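Local atomic coordinates of 2-Keto-3-deoxy-(6-phospho-)gluconate aldolase (Thermoproteus tenax, PDB entry 2R91), a protein that belongs to the dihydrodipicolinate synthetase family of aldolases and folds as a TIM barrel, four copies of which form the assembly. Residues L97-F102 and A111-D116; L82-E87 and C118-I123; V138-A143 and L163-Y168. All blocks are in the same frame, centred on the assembly; numbering follows the deposited sequence.

Interaction 1 (L97-F102 and A111-D116); sequences LPPYYF and AKYFRD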
loop_
_atom_site.group_PDB
_atom_site.type_symbol
_atom_site.label_atom_id
_atom_site.label_comp_id
_atom_site.label_asym_id
_atom_site.label_seq_id
_atom_site.Cartn_x
_atom_site.Cartn_y
_atom_site.Cartn_z
ATOM N N LEU A 97 2.105 -18.219 -12.373
ATOM C CA LEU A 97 1.827 -16.876 -11.910
ATOM C C LEU A 97 0.735 -16.318 -12.806
ATOM O O LEU A 97 0.648 -16.691 -13.986
ATOM C CB LEU A 97 3.079 -16.007 -12.073
ATOM C CG LEU A 97 4.307 -16.372 -11.221
ATOM C CD1 LEU A 97 5.587 -15.706 -11.736
ATOM C CD2 LEU A 97 4.082 -15.958 -9.741
ATOM N N PRO A 98 -0.075 -15.374 -12.269
ATOM C CA PRO A 98 -0.884 -14.549 -13.152
ATOM C C PRO A 98 0.056 -13.659 -13.984
ATOM O O PRO A 98 1.180 -13.405 -13.583
ATOM C CB PRO A 98 -1.655 -13.629 -12.182
ATOM C CG PRO A 98 -1.555 -14.304 -10.786
ATOM C CD PRO A 98 -0.211 -15.007 -10.840
ATOM N N PRO A 99 -0.423 -13.156 -15.120
ATOM C CA PRO A 99 0.395 -12.158 -15.838
ATOM C C PRO A 99 0.912 -11.091 -14.854
ATOM O O PRO A 99 0.125 -10.539 -14.080
ATOM C CB PRO A 99 -0.620 -11.541 -16.826
ATOM C CG PRO A 99 -1.521 -12.804 -17.203
ATOM C CD PRO A 99 -1.692 -13.473 -15.809
ATOM N N TYR A 100 2.216 -10.843 -14.866
ATOM C CA TYR A 100 2.865 -9.921 -13.937
ATOM C C TYR A 100 3.465 -8.709 -14.676
ATOM O O TYR A 100 3.248 -8.523 -15.886
ATOM C CB TYR A 100 3.950 -10.673 -13.132
ATOM C CG TYR A 100 4.898 -11.520 -14.002
ATOM C CD1 TYR A 100 6.084 -10.980 -14.492
ATOM C CD2 TYR A 100 4.612 -12.856 -14.295
ATOM C CE1 TYR A 100 6.964 -11.745 -15.295
ATOM C CE2 TYR A 100 5.476 -13.622 -15.084
ATOM C CZ TYR A 100 6.646 -13.051 -15.581
ATOM O OH TYR A 100 7.506 -13.801 -16.344
ATOM N N TYR A 101 4.171 -7.873 -13.926
ATOM C CA TYR A 101 4.717 -6.601 -14.394
ATOM C C TYR A 101 3.665 -5.511 -14.778
ATOM O O TYR A 101 3.590 -4.463 -14.149
ATOM C CB TYR A 101 5.765 -6.782 -15.550
ATOM C CG TYR A 101 6.299 -5.427 -15.867
ATOM C CD1 TYR A 101 7.218 -4.827 -15.008
ATOM C CD2 TYR A 101 5.801 -4.681 -16.946
ATOM C CE1 TYR A 101 7.683 -3.524 -15.233
ATOM C CE2 TYR A 101 6.220 -3.353 -17.158
ATOM C CZ TYR A 101 7.182 -2.805 -16.308
ATOM O OH TYR A 101 7.614 -1.516 -16.453
ATOM N N PHE A 102 2.861 -5.768 -15.813
ATOM C CA PHE A 102 1.950 -4.766 -16.347
ATOM C C PHE A 102 0.842 -4.436 -15.372
ATOM O O PHE A 102 0.130 -5.327 -14.944
ATOM C CB PHE A 102 1.367 -5.232 -17.687
ATOM C CG PHE A 102 2.431 -5.434 -18.760
ATOM C CD1 PHE A 102 2.958 -4.339 -19.437
ATOM C CD2 PHE A 102 2.925 -6.699 -19.043
ATOM C CE1 PHE A 102 3.976 -4.522 -20.403
ATOM C CE2 PHE A 102 3.921 -6.894 -19.977
ATOM C CZ PHE A 102 4.453 -5.805 -20.672
ATOM N N ALA A 111 -8.218 -13.848 -17.204
ATOM C CA ALA A 111 -9.026 -15.072 -17.325
ATOM C C ALA A 111 -8.684 -15.848 -18.574
ATOM O O ALA A 111 -8.592 -17.057 -18.527
ATOM C CB ALA A 111 -10.537 -14.735 -17.325
ATOM N N LYS A 112 -8.539 -15.149 -19.700
ATOM C CA LYS A 112 -8.188 -15.795 -20.965
ATOM C C LYS A 112 -6.857 -16.510 -20.835
ATOM O O LYS A 112 -6.727 -17.653 -21.275
ATOM C CB LYS A 112 -8.114 -14.770 -22.128
ATOM C CG LYS A 112 -7.736 -15.419 -23.473
ATOM C CD LYS A 112 -7.948 -14.472 -24.650
ATOM C CE LYS A 112 -7.472 -15.084 -25.988
ATOM N NZ LYS A 112 -8.074 -16.420 -26.256
ATOM N N TYR A 113 -5.871 -15.837 -20.239
ATOM C CA TYR A 113 -4.566 -16.456 -19.968
ATOM C C TYR A 113 -4.677 -17.818 -19.282
ATOM O O TYR A 113 -4.138 -18.824 -19.763
ATOM C CB TYR A 113 -3.690 -15.534 -19.100
ATOM C CG TYR A 113 -2.341 -16.172 -18.774
ATOM C CD1 TYR A 113 -1.333 -16.259 -19.760
ATOM C CD2 TYR A 113 -2.081 -16.716 -17.499
ATOM C CE1 TYR A 113 -0.096 -16.849 -19.492
ATOM C CE2 TYR A 113 -0.873 -17.287 -17.213
ATOM C CZ TYR A 113 0.129 -17.363 -18.211
ATOM O OH TYR A 113 1.348 -17.937 -17.924
ATOM N N PHE A 114 -5.343 -17.846 -18.128
ATOM C CA PHE A 114 -5.498 -19.110 -17.394
ATOM C C PHE A 114 -6.361 -20.109 -18.134
ATOM O O PHE A 114 -6.032 -21.267 -18.169
ATOM C CB PHE A 114 -6.017 -18.884 -15.946
ATOM C CG PHE A 114 -4.939 -18.371 -15.003
ATOM C CD1 PHE A 114 -3.998 -19.233 -14.481
ATOM C CD2 PHE A 114 -4.892 -17.034 -14.644
ATOM C CE1 PHE A 114 -2.984 -18.788 -13.624
ATOM C CE2 PHE A 114 -3.888 -16.569 -13.798
ATOM C CZ PHE A 114 -2.927 -17.463 -13.277
ATOM N N ARG A 115 -7.435 -19.668 -18.766
ATOM C CA ARG A 115 -8.278 -20.642 -19.485
ATOM C C ARG A 115 -7.551 -21.279 -20.678
ATOM O O ARG A 115 -7.655 -22.481 -20.915
ATOM C CB ARG A 115 -9.593 -19.998 -19.893
ATOM C CG ARG A 115 -10.479 -19.805 -18.666
ATOM C CD ARG A 115 -11.612 -18.875 -18.935
ATOM N NE ARG A 115 -12.479 -18.721 -17.769
ATOM C CZ ARG A 115 -13.396 -17.765 -17.644
ATOM N NH1 ARG A 115 -13.542 -16.859 -18.614
ATOM N NH2 ARG A 115 -14.169 -17.704 -16.558
ATOM N N ASP A 116 -6.766 -20.485 -21.393
ATOM C CA ASP A 116 -5.929 -21.031 -22.448
ATOM C C ASP A 116 -4.927 -22.068 -21.942
ATOM O O ASP A 116 -4.647 -23.076 -22.597
ATOM C CB ASP A 116 -5.184 -19.911 -23.150
ATOM C CG ASP A 116 -6.056 -19.172 -24.129
ATOM O OD1 ASP A 116 -7.256 -19.519 -24.247
ATOM O OD2 ASP A 116 -5.547 -18.232 -24.762
#
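Tyr113, on helix 107-120, meets the loop that leaves strand 93-96 with one face of its ring. Its CG is anti to the backbone N (chi1 179°), which carries the ring out toward Pro99. The proline supplies a CH-pi contact: Pro99 CG stands 4.2 Å from the centroid of the Tyr113 ring and 27° off its normal, while Pro99 CD closes to 3.7 Å from Tyr113 CD2. Tyr113 OH and Ser96 OG, at the end of strand 93-96, are hydrogen-bonded. Phe114 comes next. Its CB does not aim at the loop, but chi1 of -76°, with CG beside the backbone N, swings the ring end nearer. Phe114 CZ lies 3.6 Å from Pro98 CA, and Phe114 CE2 is 4.0 Å from Pro98 CB. Tyr113 CD2 lies over the face of the Phe114 ring, and the carbonyl oxygen of Leu97 reaches both rings, 3.6 Å from Tyr113 CE2 and 3.7 Å from Phe114 CZ. All five touching residues are buried, where the loop between strand 93-96 and helix 107-120 packs against that helix. Phe114 and Pro98 also rest on Leu127 of strand 125-129, and Tyr113 on Ala76 and Ala79 of helix 76-88.

Interaction 2 (L82-E87 and C118-I123); sequences LAKYAE and CSAVSI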
loop_
_atom_site.group_PDB
_atom_site.type_symbol
_atom_site.label_atom_id
_atom_site.label_comp_id
_atom_site.label_asym_id
_atom_site.label_seq_id
_atom_site.Cartn_x
_atom_site.Cartn_y
_atom_site.Cartn_z
ATOM N N LEU A 82 5.372 -24.510 -23.017
ATOM C CA LEU A 82 6.100 -25.168 -21.951
ATOM C C LEU A 82 5.165 -26.079 -21.164
ATOM O O LEU A 82 5.558 -27.140 -20.703
ATOM C CB LEU A 82 6.743 -24.141 -21.001
ATOM C CG LEU A 82 7.476 -24.733 -19.800
ATOM C CD1 LEU A 82 8.695 -25.512 -20.289
ATOM C CD2 LEU A 82 7.918 -23.642 -18.752
ATOM N N ALA A 83 3.933 -25.660 -20.975
ATOM C CA ALA A 83 2.982 -26.550 -20.273
ATOM C C ALA A 83 2.851 -27.900 -20.986
ATOM O O ALA A 83 2.846 -28.965 -20.350
ATOM C CB ALA A 83 1.608 -25.881 -20.128
ATOM N N LYS A 84 2.753 -27.866 -22.321
ATOM C CA LYS A 84 2.660 -29.128 -23.074
ATOM C C LYS A 84 3.948 -29.935 -22.923
ATOM O O LYS A 84 3.900 -31.152 -22.741
ATOM C CB LYS A 84 2.352 -28.864 -24.566
ATOM C CG LYS A 84 1.062 -28.142 -24.844
ATOM C CD LYS A 84 0.882 -27.914 -26.355
ATOM C CE LYS A 84 -0.370 -27.123 -26.681
ATOM N NZ LYS A 84 -0.317 -26.244 -27.978
ATOM N N TYR A 85 5.098 -29.264 -22.989
ATOM C CA TYR A 85 6.394 -29.916 -22.799
ATOM C C TYR A 85 6.510 -30.593 -21.427
ATOM O O TYR A 85 6.925 -31.768 -21.314
ATOM C CB TYR A 85 7.534 -28.904 -22.958
ATOM C CG TYR A 85 8.910 -29.535 -22.979
ATOM C CD1 TYR A 85 9.328 -30.291 -24.094
ATOM C CD2 TYR A 85 9.780 -29.416 -21.897
ATOM C CE1 TYR A 85 10.551 -30.898 -24.130
ATOM C CE2 TYR A 85 11.033 -30.007 -21.930
ATOM C CZ TYR A 85 11.407 -30.749 -23.069
ATOM O OH TYR A 85 12.624 -31.341 -23.145
ATOM N N ALA A 86 6.160 -29.850 -20.376
ATOM C CA ALA A 86 6.199 -30.385 -19.010
ATOM C C ALA A 86 5.319 -31.633 -18.898
ATOM O O ALA A 86 5.723 -32.650 -18.332
ATOM C CB ALA A 86 5.736 -29.315 -18.021
ATOM N N GLU A 87 4.120 -31.552 -19.438
ATOM C CA GLU A 87 3.225 -32.701 -19.434
ATOM C C GLU A 87 3.847 -33.920 -20.125
ATOM O O GLU A 87 3.728 -35.051 -19.633
ATOM C CB GLU A 87 1.913 -32.337 -20.097
ATOM C CG GLU A 87 0.918 -33.503 -20.088
ATOM C CD GLU A 87 -0.391 -33.088 -20.702
ATOM O OE1 GLU A 87 -0.399 -32.749 -21.893
ATOM O OE2 GLU A 87 -1.407 -33.049 -19.998
ATOM N N CYS A 118 -5.321 -23.990 -19.217
ATOM C CA CYS A 118 -6.110 -25.189 -18.894
ATOM C C CYS A 118 -6.488 -26.004 -20.144
ATOM O O CYS A 118 -6.524 -27.236 -20.098
ATOM C CB CYS A 118 -7.379 -24.819 -18.114
ATOM S SG CYS A 118 -7.077 -24.181 -16.402
ATOM N N SER A 119 -6.763 -25.320 -21.253
ATOM C CA SER A 119 -7.151 -25.998 -22.502
ATOM C C SER A 119 -5.992 -26.724 -23.139
ATOM O O SER A 119 -6.203 -27.651 -23.925
ATOM C CB SER A 119 -7.669 -24.996 -23.523
ATOM O OG SER A 119 -8.870 -24.420 -23.081
ATOM N N ALA A 120 -4.777 -26.272 -22.827
ATOM C CA ALA A 120 -3.557 -26.787 -23.438
ATOM C C ALA A 120 -3.128 -28.172 -22.938
ATOM O O ALA A 120 -2.371 -28.873 -23.604
ATOM C CB ALA A 120 -2.405 -25.772 -23.245
ATOM N N VAL A 121 -3.549 -28.547 -21.742
ATOM C CA VAL A 121 -3.055 -29.784 -21.131
ATOM C C VAL A 121 -4.175 -30.534 -20.431
ATOM O O VAL A 121 -5.245 -29.984 -20.166
ATOM C CB VAL A 121 -1.922 -29.502 -20.065
ATOM C CG1 VAL A 121 -0.677 -28.860 -20.739
ATOM C CG2 VAL A 121 -2.452 -28.593 -18.924
ATOM N N SER A 122 -3.893 -31.789 -20.095
ATOM C CA SER A 122 -4.814 -32.642 -19.355
ATOM C C SER A 122 -4.473 -32.695 -17.878
ATOM O O SER A 122 -5.364 -32.892 -17.049
ATOM C CB SER A 122 -4.775 -34.069 -19.926
ATOM O OG SER A 122 -5.126 -34.010 -21.295
ATOM N N ILE A 123 -3.188 -32.564 -17.548
ATOM C CA ILE A 123 -2.779 -32.569 -16.141
ATOM C C ILE A 123 -3.327 -31.300 -15.442
ATOM O O ILE A 123 -3.670 -30.330 -16.105
ATOM C CB ILE A 123 -1.244 -32.703 -15.988
ATOM C CG1 ILE A 123 -0.504 -31.570 -16.735
ATOM C CG2 ILE A 123 -0.771 -34.079 -16.470
ATOM C CD1 ILE A 123 1.003 -31.560 -16.451
HETATM O O HOH W 1 -3.128 -33.862 -22.968
#
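Glu87 OE2 accepts two backbone N-H groups, from Ser122 N at 2.8 Å and from Ile123 N at 3.1 Å. The carboxylate belongs to helix 76-88 of the TIM barrel, and the amides to the turn after the neighbouring barrel helix, 107-120. The two donors arrive differently: Glu87 OE2 receives Ser122 N on its syn lone pair, whereas Ile123 N lies nearly along the C-O axis. Their N-H...O angles, 152° and 155°, are similar. Two bonds on one oxygen hold the carboxylate in place, and the extended glutamate chain, with CG anti to the backbone N (chi1 -179°), lets the carboxylate reach the turn. Its aliphatic part is used as well, since Ile123 CD1 packs 3.8 Å from Glu87 CB as the two side chains run past each other in opposite directions. One turn earlier on the helix, Ala83 CB touches Val121 CG1 at 3.8 Å. Lys84, at the exposed margin, lays its CG against the carbonyl of Ala120. Ile123 and Ala86 both rest on Val94 of strand 93-96, between the two helices in the chain. The second carboxylate oxygen, Glu87 OE1, accepts from a water at 3.1 Å, and that water lies 2.6 Å from Ser122 OG.

Interaction 3 (V138-A143 and L163-Y168); sequences VDARAA and LAYKRY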
loop_
_atom_site.group_PDB
_atom_site.type_symbol
_atom_site.label_atom_id
_atom_site.label_comp_id
_atom_site.label_asym_id
_atom_site.label_seq_id
_atom_site.Cartn_x
_atom_site.Cartn_y
_atom_site.Cartn_z
ATOM N N VAL A 138 -4.939 -12.919 -7.523
ATOM C CA VAL A 138 -6.064 -13.710 -7.990
ATOM C C VAL A 138 -6.599 -14.466 -6.769
ATOM O O VAL A 138 -6.060 -15.526 -6.396
ATOM C CB VAL A 138 -5.657 -14.658 -9.128
ATOM C CG1 VAL A 138 -6.840 -15.538 -9.552
ATOM C CG2 VAL A 138 -5.160 -13.810 -10.349
ATOM N N ASP A 139 -7.611 -13.882 -6.113
ATOM C CA ASP A 139 -8.062 -14.397 -4.801
ATOM C C ASP A 139 -8.943 -15.642 -4.986
ATOM O O ASP A 139 -9.165 -16.083 -6.121
ATOM C CB ASP A 139 -8.694 -13.284 -3.908
ATOM C CG ASP A 139 -10.062 -12.778 -4.408
ATOM O OD1 ASP A 139 -10.596 -13.306 -5.392
ATOM O OD2 ASP A 139 -10.606 -11.835 -3.786
ATOM N N ALA A 140 -9.415 -16.232 -3.883
ATOM C CA ALA A 140 -10.173 -17.483 -3.978
ATOM C C ALA A 140 -11.400 -17.377 -4.897
ATOM O O ALA A 140 -11.666 -18.266 -5.723
ATOM C CB ALA A 140 -10.593 -17.959 -2.560
ATOM N N ARG A 141 -12.149 -16.297 -4.751
ATOM C CA ARG A 141 -13.348 -16.098 -5.559
ATOM C C ARG A 141 -13.025 -15.991 -7.074
ATOM O O ARG A 141 -13.651 -16.648 -7.911
ATOM C CB ARG A 141 -14.040 -14.845 -5.042
ATOM C CG ARG A 141 -15.323 -14.461 -5.713
ATOM C CD ARG A 141 -16.120 -13.558 -4.764
ATOM N NE ARG A 141 -16.626 -12.397 -5.471
ATOM C CZ ARG A 141 -16.201 -11.146 -5.278
ATOM N NH1 ARG A 141 -15.258 -10.888 -4.360
ATOM N NH2 ARG A 141 -16.736 -10.147 -5.997
ATOM N N ALA A 142 -12.035 -15.169 -7.406
ATOM C CA ALA A 142 -11.531 -15.045 -8.784
ATOM C C ALA A 142 -11.017 -16.385 -9.315
ATOM O O ALA A 142 -11.281 -16.749 -10.457
ATOM C CB ALA A 142 -10.433 -14.012 -8.828
ATOM N N ALA A 143 -10.293 -17.127 -8.484
ATOM C CA ALA A 143 -9.785 -18.439 -8.862
ATOM C C ALA A 143 -10.919 -19.436 -9.203
ATOM O O ALA A 143 -10.839 -20.200 -10.198
ATOM C CB ALA A 143 -8.886 -18.988 -7.760
ATOM N N LEU A 163 -6.358 -19.962 3.146
ATOM C CA LEU A 163 -7.452 -20.823 3.574
ATOM C C LEU A 163 -8.688 -20.607 2.711
ATOM O O LEU A 163 -9.420 -21.534 2.425
ATOM C CB LEU A 163 -7.792 -20.565 5.073
ATOM C CG LEU A 163 -6.899 -21.320 6.070
ATOM C CD1 LEU A 163 -6.944 -20.675 7.474
ATOM C CD2 LEU A 163 -7.305 -22.803 6.140
ATOM N N ALA A 164 -8.937 -19.374 2.306
ATOM C CA ALA A 164 -10.101 -19.091 1.485
ATOM C C ALA A 164 -10.139 -19.925 0.188
ATOM O O ALA A 164 -11.223 -20.239 -0.303
ATOM C CB ALA A 164 -10.198 -17.593 1.180
ATOM N N TYR A 165 -8.981 -20.320 -0.358
ATOM C CA TYR A 165 -9.008 -21.194 -1.557
ATOM C C TYR A 165 -9.593 -22.557 -1.252
ATOM O O TYR A 165 -10.283 -23.149 -2.074
ATOM C CB TYR A 165 -7.617 -21.378 -2.179
ATOM C CG TYR A 165 -6.985 -20.114 -2.703
ATOM C CD1 TYR A 165 -7.366 -19.580 -3.945
ATOM C CD2 TYR A 165 -5.976 -19.480 -1.996
ATOM C CE1 TYR A 165 -6.782 -18.448 -4.448
ATOM C CE2 TYR A 165 -5.375 -18.334 -2.492
ATOM C CZ TYR A 165 -5.790 -17.824 -3.728
ATOM O OH TYR A 165 -5.205 -16.689 -4.212
ATOM N N LYS A 166 -9.303 -23.069 -0.062
ATOM C CA LYS A 166 -9.880 -24.329 0.381
ATOM C C LYS A 166 -11.402 -24.199 0.532
ATOM O O LYS A 166 -12.144 -25.127 0.294
ATOM C CB LYS A 166 -9.247 -24.699 1.721
ATOM C CG LYS A 166 -9.147 -26.147 1.987
ATOM C CD LYS A 166 -7.710 -26.588 1.765
ATOM C CE LYS A 166 -7.695 -27.986 1.138
ATOM N NZ LYS A 166 -7.968 -28.928 2.195
ATOM N N ARG A 167 -11.860 -23.019 0.921
ATOM C CA ARG A 167 -13.286 -22.766 1.076
ATOM C C ARG A 167 -14.002 -22.715 -0.269
ATOM O O ARG A 167 -15.066 -23.334 -0.444
ATOM C CB ARG A 167 -13.488 -21.468 1.856
ATOM C CG ARG A 167 -14.933 -21.076 2.126
ATOM C CD ARG A 167 -14.939 -19.707 2.795
ATOM N NE ARG A 167 -16.092 -18.931 2.367
ATOM C CZ ARG A 167 -16.130 -17.612 2.291
ATOM N NH1 ARG A 167 -15.057 -16.864 2.573
ATOM N NH2 ARG A 167 -17.262 -17.049 1.926
ATOM N N TYR A 168 -13.433 -21.982 -1.228
ATOM C CA TYR A 168 -14.067 -21.822 -2.548
ATOM C C TYR A 168 -13.792 -22.962 -3.500
ATOM O O TYR A 168 -14.569 -23.191 -4.435
ATOM C CB TYR A 168 -13.631 -20.511 -3.226
ATOM C CG TYR A 168 -14.361 -19.268 -2.745
ATOM C CD1 TYR A 168 -14.023 -18.663 -1.550
ATOM C CD2 TYR A 168 -15.383 -18.708 -3.492
ATOM C CE1 TYR A 168 -14.673 -17.535 -1.106
ATOM C CE2 TYR A 168 -16.044 -17.572 -3.061
ATOM C CZ TYR A 168 -15.685 -16.995 -1.855
ATOM O OH TYR A 168 -16.322 -15.854 -1.421
#
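Two consecutive outer helices of the barrel, 140-146 and 159-168, meet here through the N-terminal end of the first. Ala140 and Tyr165 bring their CA atoms within 4.6 Å, a close approach that the small alanine side chain allows. Ala140 CB is directed at the other helix and lies 3.3 Å from Ala164 O and 3.8 Å from Ala164 CB, with the rings of Tyr165 and Tyr168 also against it. Tyr165 has its CG anti to the carbonyl carbon, which brings the far end of the ring over to the residues ahead of helix 140-146. There its hydroxyl donates to Val138 O at 2.6 Å. This bond is bent, with a C=O...donor angle of 140° and the donor tilted 28° from the carbonyl plane. Seen from the ring, Val138 O lies at the edge, near its plane, and so does Ala143 CB.

In the eight-stranded barrel these helices flank strand 149-154, which lies between them in the chain, and Tyr165 reaches inward to Val152 and Asp154 of that strand and to Leu127 of strand 125-129. Asp139 is the N-cap of helix 140-146: its OD1 accepts from Ala142 N at 3.1 Å and 172°, a nearly straight capping bond at the first turn, the turn that Tyr165 packs against.

Tyr168 offers one ring face to the Ala140-Arg141 backbone. Arg141 CA sits 3.8 Å above the ring plane, offset toward the rim, and Arg141 CB is 3.9 Å from Tyr168 CE2. The two side chains point the same way, their guanidinium and ring planes inclined to each other. The hydroxyl of Tyr168 is hydrogen-bonded to Glu232 of the third subunit, whose carboxylate also forms a salt bridge with Arg167.

Overall arrangement
Interactions 1 and 2 share helix 107-120: its middle faces the loop 97-102, and its C-terminal end and the following turn face helix 76-88. Their centres lie about 15 Å apart, and interaction 1 is nested inside the loop closed by interaction 2. Interaction 3 follows in series, its centre about 16 Å from that of interaction 1, which it touches through Pro98 CG and Val138 CG2 at 3.7 Å. Interactions 2 and 3 stay separate, with centres about 23 Å and nearest atoms about 8 Å apart. Each centre is about 19 Å from the chain's centre. Interaction 1 adjoins the second subunit and interaction 3 the third; no other chain of the assembly touches interaction 2.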